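Local coordinates for protein chitinase A (Cycas revoluta, PDB 4MNK) that probably hydrolyses chitin as a class V chitinase of glycoside hydrolase family 18, and is captured here with N-acetylglucosamine oligomers bound, at residues A34-N39 with T71-G76; R153-E158 with L184-V189. One frame throughout, in Å; residues are numbered along the deposited sequence. Where two conformers were deposited one is given.

Contact 1: residues A34-N39 with T71-G76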
ATOM      1  N   ALA A  34      -1.123   7.076   7.421  1.00  6.06           N
ATOM      2  CA  ALA A  34       0.256   6.953   6.935  1.00  6.31           C
ATOM      3  C   ALA A  34       0.957   8.316   7.018  1.00  6.32           C
ATOM      4  O   ALA A  34       0.494   9.261   6.389  1.00  6.47           O
ATOM      5  CB  ALA A  34       0.253   6.443   5.493  1.00  6.54           C
ATOM      6  N   PHE A  35       2.053   8.464   7.771  1.00  6.64           N
ATOM      7  CA  PHE A  35       2.756   7.424   8.519  1.00  6.87           C
ATOM      8  C   PHE A  35       3.235   7.992   9.853  1.00  7.21           C
ATOM      9  O   PHE A  35       3.535   9.188   9.966  1.00  7.56           O
ATOM     10  CB  PHE A  35       4.022   6.977   7.775  1.00  7.02           C
ATOM     11  CG  PHE A  35       3.772   6.312   6.453  1.00  6.82           C
ATOM     12  CD1 PHE A  35       3.471   4.956   6.389  1.00  6.98           C
ATOM     13  CD2 PHE A  35       3.885   7.032   5.266  1.00  7.52           C
ATOM     14  CE1 PHE A  35       3.250   4.329   5.163  1.00  7.33           C
ATOM     15  CE2 PHE A  35       3.676   6.416   4.034  1.00  7.76           C
ATOM     16  CZ  PHE A  35       3.354   5.064   3.982  1.00  7.29           C
ATOM     17  N   ALA A  36       3.344   7.125  10.854  1.00  7.20           N
ATOM     18  CA  ALA A  36       4.141   7.433  12.033  1.00  7.48           C
ATOM     19  C   ALA A  36       5.611   7.251  11.658  1.00  7.82           C
ATOM     20  O   ALA A  36       5.939   6.453  10.769  1.00  7.83           O
ATOM     21  CB  ALA A  36       3.763   6.523  13.178  1.00  7.54           C
ATOM     22  N   GLU A  37       6.487   7.988  12.336  0.50  8.04           N
ATOM     23  CA  GLU A  37       7.922   7.945  12.057  0.50  8.39           C
ATOM     24  C   GLU A  37       8.670   7.109  13.095  0.50  8.25           C
ATOM     25  O   GLU A  37       8.223   6.972  14.237  0.50  8.09           O
ATOM     26  CB  GLU A  37       8.500   9.363  11.980  0.50  8.84           C
ATOM     27  CG  GLU A  37       8.488  10.116  13.295  0.50  9.79           C
ATOM     28  CD  GLU A  37       8.935  11.559  13.149  0.50 10.80           C
ATOM     29  OE1 GLU A  37       9.598  12.070  14.074  0.50 11.34           O
ATOM     30  OE2 GLU A  37       8.628  12.180  12.109  0.50 11.27           O
ATOM     31  N   LEU A  38       9.807   6.549  12.684  1.00  8.20           N
ATOM     32  CA  LEU A  38      10.613   5.689  13.553  1.00  8.44           C
ATOM     33  C   LEU A  38      11.326   6.464  14.654  1.00  8.50           C
ATOM     34  O   LEU A  38      11.543   5.933  15.742  1.00  8.44           O
ATOM     35  CB  LEU A  38      11.615   4.876  12.729  1.00  8.76           C
ATOM     36  CG  LEU A  38      11.071   3.601  12.072  1.00  9.92           C
ATOM     37  CD1 LEU A  38      10.167   3.902  10.881  1.00 11.71           C
ATOM     38  CD2 LEU A  38      12.207   2.684  11.649  1.00 11.06           C
ATOM     39  N   ASN A  39      11.678   7.718  14.366  1.00  8.65           N
ATOM     40  CA  ASN A  39      12.306   8.608  15.348  1.00  9.29           C
ATOM     41  C   ASN A  39      13.622   8.048  15.909  1.00  9.73           C
ATOM     42  O   ASN A  39      13.788   7.896  17.123  1.00  9.59           O
ATOM     43  CB  ASN A  39      11.307   8.961  16.468  1.00  9.21           C
ATOM     44  CG  ASN A  39      11.830  10.025  17.425  1.00  9.27           C
ATOM     45  OD1 ASN A  39      12.666  10.857  17.065  1.00  9.70           O
ATOM     46  ND2 ASN A  39      11.330  10.001  18.654  1.00 10.02           N
ATOM     47  N   THR A  71      -9.392   1.213  12.281  1.00  5.92           N
ATOM     48  CA  THR A  71      -8.228   1.952  11.806  1.00  5.65           C
ATOM     49  C   THR A  71      -6.920   1.331  12.271  1.00  5.50           C
ATOM     50  O   THR A  71      -6.862   0.654  13.303  1.00  5.51           O
ATOM     51  CB  THR A  71      -8.262   3.422  12.249  1.00  5.56           C
ATOM     52  OG1 THR A  71      -8.246   3.477  13.679  1.00  5.48           O
ATOM     53  CG2 THR A  71      -9.497   4.134  11.705  1.00  5.84           C
ATOM     54  N   LEU A  72      -5.875   1.561  11.487  1.00  5.28           N
ATOM     55  CA  LEU A  72      -4.522   1.172  11.847  1.00  5.24           C
ATOM     56  C   LEU A  72      -3.603   2.343  11.565  1.00  5.16           C
ATOM     57  O   LEU A  72      -3.889   3.179  10.707  1.00  5.25           O
ATOM     58  CB  LEU A  72      -4.058  -0.058  11.053  1.00  5.31           C
ATOM     59  CG  LEU A  72      -4.746  -1.408  11.317  1.00  5.47           C
ATOM     60  CD1 LEU A  72      -6.045  -1.569  10.528  1.00  6.76           C
ATOM     61  CD2 LEU A  72      -3.800  -2.564  11.017  1.00  6.41           C
ATOM     62  N   ILE A  73      -2.508   2.418  12.305  1.00  5.13           N
ATOM     63  CA  ILE A  73      -1.488   3.417  12.025  1.00  5.74           C
ATOM     64  C   ILE A  73      -0.253   2.722  11.453  1.00  5.42           C
ATOM     65  O   ILE A  73       0.252   1.752  12.024  1.00  5.63           O
ATOM     66  CB  ILE A  73      -1.189   4.318  13.259  1.00  6.20           C
ATOM     67  CG1 ILE A  73      -0.170   5.409  12.906  1.00  6.91           C
ATOM     68  CG2 ILE A  73      -0.775   3.489  14.478  1.00  6.59           C
ATOM     69  CD1 ILE A  73      -0.185   6.595  13.852  1.00  8.36           C
ATOM     70  N   SER A  74       0.185   3.197  10.290  1.00  5.69           N
ATOM     71  CA  SER A  74       1.330   2.622   9.596  1.00  5.89           C
ATOM     72  C   SER A  74       2.611   3.356   9.968  1.00  5.96           C
ATOM     73  O   SER A  74       2.656   4.589   9.977  1.00  6.21           O
ATOM     74  CB  SER A  74       1.106   2.650   8.080  1.00  6.11           C
ATOM     75  OG  SER A  74       2.181   2.040   7.389  1.00  6.71           O
ATOM     76  N   ILE A  75       3.646   2.580  10.272  1.00  6.16           N
ATOM     77  CA  ILE A  75       4.934   3.104  10.700  1.00  6.59           C
ATOM     78  C   ILE A  75       5.949   2.915   9.581  1.00  6.65           C
ATOM     79  O   ILE A  75       6.138   1.800   9.082  1.00  6.66           O
ATOM     80  CB  ILE A  75       5.432   2.371  11.968  1.00  6.82           C
ATOM     81  CG1 ILE A  75       4.428   2.542  13.115  1.00  7.35           C
ATOM     82  CG2 ILE A  75       6.829   2.859  12.368  1.00  7.23           C
ATOM     83  CD1 ILE A  75       4.568   1.506  14.223  1.00  9.10           C
ATOM     84  N   GLY A  76       6.589   4.011   9.188  1.00  6.97           N
ATOM     85  CA  GLY A  76       7.648   3.970   8.193  1.00  7.75           C
ATOM     86  C   GLY A  76       7.256   4.638   6.895  1.00  8.36           C
ATOM     87  O   GLY A  76       7.028   5.846   6.854  1.00  8.33           O
TER
HETATM   88  O   HOH W   1       8.060   7.869   8.483  1.00 12.72           O

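Contact 2: residues R153-E158 with L184-V189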
ATOM      1  N   ARG A 153      -6.545  -7.747  21.151  1.00 13.32           N
ATOM      2  CA  ARG A 153      -5.194  -7.419  20.715  1.00 12.06           C
ATOM      3  C   ARG A 153      -5.216  -6.496  19.503  1.00 10.88           C
ATOM      4  O   ARG A 153      -6.117  -6.559  18.660  1.00 10.53           O
ATOM      5  CB  ARG A 153      -4.335  -8.671  20.463  1.00 12.44           C
ATOM      6  CG  ARG A 153      -4.613  -9.435  19.183  1.00 13.33           C
ATOM      7  CD  ARG A 153      -3.541 -10.491  18.954  1.00 14.64           C
ATOM      8  NE  ARG A 153      -3.817 -11.317  17.780  1.00 15.75           N
ATOM      9  CZ  ARG A 153      -4.488 -12.467  17.805  1.00 16.44           C
ATOM     10  NH1 ARG A 153      -4.965 -12.950  18.947  1.00 16.63           N
ATOM     11  NH2 ARG A 153      -4.683 -13.137  16.677  1.00 17.01           N
ATOM     12  N   LEU A 154      -4.228  -5.614  19.448  1.00  9.44           N
ATOM     13  CA  LEU A 154      -4.014  -4.782  18.279  1.00  8.37           C
ATOM     14  C   LEU A 154      -3.827  -5.663  17.056  1.00  7.82           C
ATOM     15  O   LEU A 154      -3.192  -6.720  17.131  1.00  7.33           O
ATOM     16  CB  LEU A 154      -2.776  -3.909  18.479  1.00  8.45           C
ATOM     17  CG  LEU A 154      -2.894  -2.759  19.479  1.00  8.25           C
ATOM     18  CD1 LEU A 154      -1.517  -2.211  19.807  1.00  9.18           C
ATOM     19  CD2 LEU A 154      -3.808  -1.659  18.941  1.00  8.21           C
ATOM     20  N   LEU A 155      -4.397  -5.237  15.935  1.00  7.17           N
ATOM     21  CA  LEU A 155      -4.096  -5.857  14.657  1.00  6.97           C
ATOM     22  C   LEU A 155      -2.653  -5.541  14.288  1.00  6.75           C
ATOM     23  O   LEU A 155      -2.110  -4.517  14.697  1.00  6.80           O
ATOM     24  CB  LEU A 155      -5.044  -5.358  13.565  1.00  7.18           C
ATOM     25  CG  LEU A 155      -6.546  -5.596  13.755  1.00  7.57           C
ATOM     26  CD1 LEU A 155      -7.330  -4.814  12.718  1.00  8.76           C
ATOM     27  CD2 LEU A 155      -6.907  -7.079  13.695  1.00  9.10           C
ATOM     28  N   LEU A 156      -2.030  -6.437  13.531  1.00  6.54           N
ATOM     29  CA  LEU A 156      -0.683  -6.218  13.036  1.00  6.46           C
ATOM     30  C   LEU A 156      -0.607  -6.625  11.579  1.00  6.12           C
ATOM     31  O   LEU A 156      -0.897  -7.770  11.225  1.00  6.30           O
ATOM     32  CB  LEU A 156       0.347  -6.994  13.863  1.00  6.63           C
ATOM     33  CG  LEU A 156       1.807  -6.806  13.431  1.00  6.97           C
ATOM     34  CD1 LEU A 156       2.262  -5.359  13.603  1.00  7.82           C
ATOM     35  CD2 LEU A 156       2.722  -7.761  14.181  1.00  7.88           C
ATOM     36  N   THR A 157      -0.228  -5.673  10.733  1.00  5.86           N
ATOM     37  CA  THR A 157      -0.052  -5.936   9.314  1.00  5.88           C
ATOM     38  C   THR A 157       1.290  -5.385   8.852  1.00  5.75           C
ATOM     39  O   THR A 157       1.970  -4.676   9.598  1.00  5.56           O
ATOM     40  CB  THR A 157      -1.217  -5.346   8.461  1.00  5.85           C
ATOM     41  OG1 THR A 157      -1.201  -3.914   8.522  1.00  5.93           O
ATOM     42  CG2 THR A 157      -2.564  -5.853   8.957  1.00  6.48           C
ATOM     43  N   GLU A 158       1.689  -5.739   7.638  1.00  5.83           N
ATOM     44  CA  GLU A 158       2.863  -5.122   7.032  1.00  6.17           C
ATOM     45  C   GLU A 158       2.701  -5.025   5.522  1.00  6.15           C
ATOM     46  O   GLU A 158       1.978  -5.821   4.912  1.00  6.12           O
ATOM     47  CB  GLU A 158       4.147  -5.882   7.383  1.00  6.42           C
ATOM     48  CG  GLU A 158       4.387  -7.116   6.525  1.00  7.28           C
ATOM     49  CD  GLU A 158       5.571  -7.946   6.967  1.00  8.00           C
ATOM     50  OE1 GLU A 158       6.148  -8.636   6.101  1.00  9.57           O
ATOM     51  OE2 GLU A 158       5.923  -7.915   8.167  1.00  8.94           O
ATOM     52  N   LEU A 184       1.010 -12.145  12.002  1.00  9.24           N
ATOM     53  CA  LEU A 184       0.281 -11.009  11.432  1.00  9.05           C
ATOM     54  C   LEU A 184      -1.135 -11.371  11.031  1.00  8.81           C
ATOM     55  O   LEU A 184      -1.429 -12.518  10.700  1.00  9.20           O
ATOM     56  CB  LEU A 184       1.018 -10.465  10.203  1.00  9.24           C
ATOM     57  CG  LEU A 184       2.182  -9.488  10.402  1.00  9.78           C
ATOM     58  CD1 LEU A 184       3.409 -10.168  10.987  1.00 10.65           C
ATOM     59  CD2 LEU A 184       2.529  -8.834   9.089  1.00 10.17           C
ATOM     60  N   ASP A 185      -2.009 -10.372  11.039  1.00  8.24           N
ATOM     61  CA  ASP A 185      -3.390 -10.568  10.619  1.00  8.10           C
ATOM     62  C   ASP A 185      -3.525 -10.647   9.105  1.00  7.89           C
ATOM     63  O   ASP A 185      -4.325 -11.430   8.593  1.00  8.28           O
ATOM     64  CB  ASP A 185      -4.272  -9.478  11.214  1.00  8.38           C
ATOM     65  CG  ASP A 185      -4.329  -9.566  12.714  1.00  8.69           C
ATOM     66  OD1 ASP A 185      -5.077 -10.424  13.227  1.00 10.12           O
ATOM     67  OD2 ASP A 185      -3.603  -8.804  13.382  1.00  8.31           O
ATOM     68  N   TRP A 186      -2.731  -9.844   8.400  1.00  7.38           N
ATOM     69  CA  TRP A 186      -2.596  -9.944   6.948  1.00  6.93           C
ATOM     70  C   TRP A 186      -1.406  -9.132   6.467  1.00  6.58           C
ATOM     71  O   TRP A 186      -0.794  -8.401   7.249  1.00  6.42           O
ATOM     72  CB  TRP A 186      -3.881  -9.521   6.217  1.00  7.05           C
ATOM     73  CG  TRP A 186      -4.235  -8.051   6.268  1.00  7.09           C
ATOM     74  CD1 TRP A 186      -3.776  -7.064   5.440  1.00  7.48           C
ATOM     75  CD2 TRP A 186      -5.159  -7.426   7.164  1.00  7.57           C
ATOM     76  NE1 TRP A 186      -4.347  -5.857   5.776  1.00  7.72           N
ATOM     77  CE2 TRP A 186      -5.200  -6.051   6.832  1.00  7.78           C
ATOM     78  CE3 TRP A 186      -5.945  -7.888   8.227  1.00  8.22           C
ATOM     79  CZ2 TRP A 186      -6.000  -5.137   7.526  1.00  8.25           C
ATOM     80  CZ3 TRP A 186      -6.740  -6.979   8.913  1.00  8.79           C
ATOM     81  CH2 TRP A 186      -6.756  -5.618   8.562  1.00  8.76           C
ATOM     82  N   VAL A 187      -1.074  -9.281   5.188  1.00  6.41           N
ATOM     83  CA  VAL A 187      -0.080  -8.433   4.543  1.00  6.59           C
ATOM     84  C   VAL A 187      -0.710  -7.694   3.374  1.00  6.48           C
ATOM     85  O   VAL A 187      -1.612  -8.209   2.708  1.00  6.84           O
ATOM     86  CB  VAL A 187       1.183  -9.210   4.072  1.00  6.62           C
ATOM     87  CG1 VAL A 187       1.916  -9.810   5.258  1.00  7.11           C
ATOM     88  CG2 VAL A 187       0.838 -10.282   3.032  1.00  7.11           C
ATOM     89  N   ASN A 188      -0.226  -6.480   3.153  1.00  6.21           N
ATOM     90  CA  ASN A 188      -0.690  -5.627   2.076  1.00  6.27           C
ATOM     91  C   ASN A 188       0.280  -5.740   0.910  1.00  6.03           C
ATOM     92  O   ASN A 188       1.398  -5.219   0.958  1.00  6.09           O
ATOM     93  CB  ASN A 188      -0.821  -4.189   2.580  1.00  6.68           C
ATOM     94  CG  ASN A 188      -1.882  -4.048   3.657  1.00  7.21           C
ATOM     95  OD1 ASN A 188      -3.009  -4.522   3.499  1.00  8.49           O
ATOM     96  ND2 ASN A 188      -1.525  -3.402   4.763  1.00  8.78           N
ATOM     97  N   VAL A 189      -0.153  -6.456  -0.124  1.00  5.98           N
ATOM     98  CA  VAL A 189       0.694  -6.759  -1.273  1.00  5.96           C
ATOM     99  C   VAL A 189       0.718  -5.575  -2.233  1.00  5.96           C
ATOM    100  O   VAL A 189      -0.302  -5.226  -2.828  1.00  6.00           O
ATOM    101  CB  VAL A 189       0.220  -8.037  -2.013  1.00  5.95           C
ATOM    102  CG1 VAL A 189       1.155  -8.370  -3.165  1.00  6.01           C
ATOM    103  CG2 VAL A 189       0.118  -9.215  -1.050  1.00  6.34           C
TER
HETATM  104  O   HOH W   2      -2.697  -9.182  15.911  1.00 11.14           O
HETATM  105  O   HOH W   3      -3.209 -12.284  14.355  1.00 23.65           O

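Contact 1: residues A34-N39 with T71-G76
The ring of Phe-35 lies between the methyl of Ala-34 and the carbonyl group of Gly-76, with Ser-74 at its rim. Over one face the Ala-34 methyl stands 3.4 Å above the plane and over its centre; the opposite face takes the Gly-76 carbonyl, whose O comes within 3.3 Å of Phe-35 CG. Ser-74 OG reaches the ring edge in plane, 3.3 Å from Phe-35 CD1. The hydroxyl merely touches the ring; its hydrogen bond is to Asp-116. The Ser-74 torsion that sets OG opposite the backbone N (chi1 -177°) brings it to that edge. The cis peptide bond between Ala-34 and Phe-35 is consistent with the alanine methyl lying over the ring of the next residue.

Two bonds join the backbones: Ala-36 N donates to Ser-74 O at 2.8 Å, in the carbonyl plane, and Gly-76 N to Ala-36 O at 3.0 Å in a straighter bond (167° at the hydrogen). A water donates to Gly-76 O and weakly to Ala-36 O. The other side of the sheet is apolar: Ala-36 CB meets Ile-73 CD1 and Ile-75 CG1, each at 4.0 Å, under helix 93-110. Farther along, Leu-38 CD1 rests against Ile-75 CG2 at 3.8 Å and against the CA of Gly-76, which has backbone angles that only glycine adopts comfortably.

Strands 30-36 and 70-77 are parallel neighbours in the TIM barrel of family 18. Ser-74 and Gly-76 belong to its SxGG signature, and Phe-35 lines the pocket where it touches bound N-acetylglucosamine units.

Contact 2: residues R153-E158 with L184-V189
Parallel barrel strands 155-161 and 186-190 run side by side here, and their entry is fastened by Asp-185, which pairs with Leu-156 through both side chain and backbone. Its CG stands anti to its carbonyl carbon (chi1 -65°); this torsion turns the carboxylate back toward the neighbouring strand, where OD2 accepts Leu-156 N at 2.8 Å through the anti lone pair while Asp-185 N donates to Leu-156 O at 2.8 Å. Further on, Asn-188 N donates to Glu-158 O at 2.9 Å.

Inside the barrel, Thr-157 CG2 sits over the indole face of Trp-186, 3.5 Å from the centroid of the five-membered ring, a CH-pi contact. Trp-186 NE1 donates in the ring plane to Asn-188 OD1, through a bent bond of 130° at the hydrogen; Tyr-32 holds ND2 of that amide. With an alanine in place of Trp-186, the methyl of Thr-157 would probably lose its ring surface and Asn-188 OD1 its indole donor, so that the amide would be held mainly through ND2. On the outer side, Leu-184 CD2 lies across the Glu-158 chain, 3.6 Å from its CG, and helix 125-149 packs on Leu-184.

One water links Arg-153 NE to Asp-185 OD2 and Leu-154 O; a second links NH2 to OD1, the last bond weak. OD2 thus takes two donors, Leu-156 N and the first water, which probably favours the carboxylate; deeper in, indole and amide probably help to orient each other.

How the contacts relate
Both contacts are largely buried pairings of parallel strands in one TIM barrel, separated by strand 114-119, which lies between 70-77 and 155-161. Contact 1 lies partly at the sugar pocket, and its interior side is aromatic ring against carbonyl and hydroxyl; contact 2 runs from a solvated charged end into the barrel interior, where a threonine methyl covers an indole whose N-H bonds an amide. They touch where Leu-72 CD2 packs 3.8 Å from Thr-157 OG1. They also share a partner: Ser-74 OG and Thr-157 OG1 hydrogen-bond different carboxylate oxygens of Asp-116, in the family's DxDxE signature, and so probably position it from the strands on either side of its own.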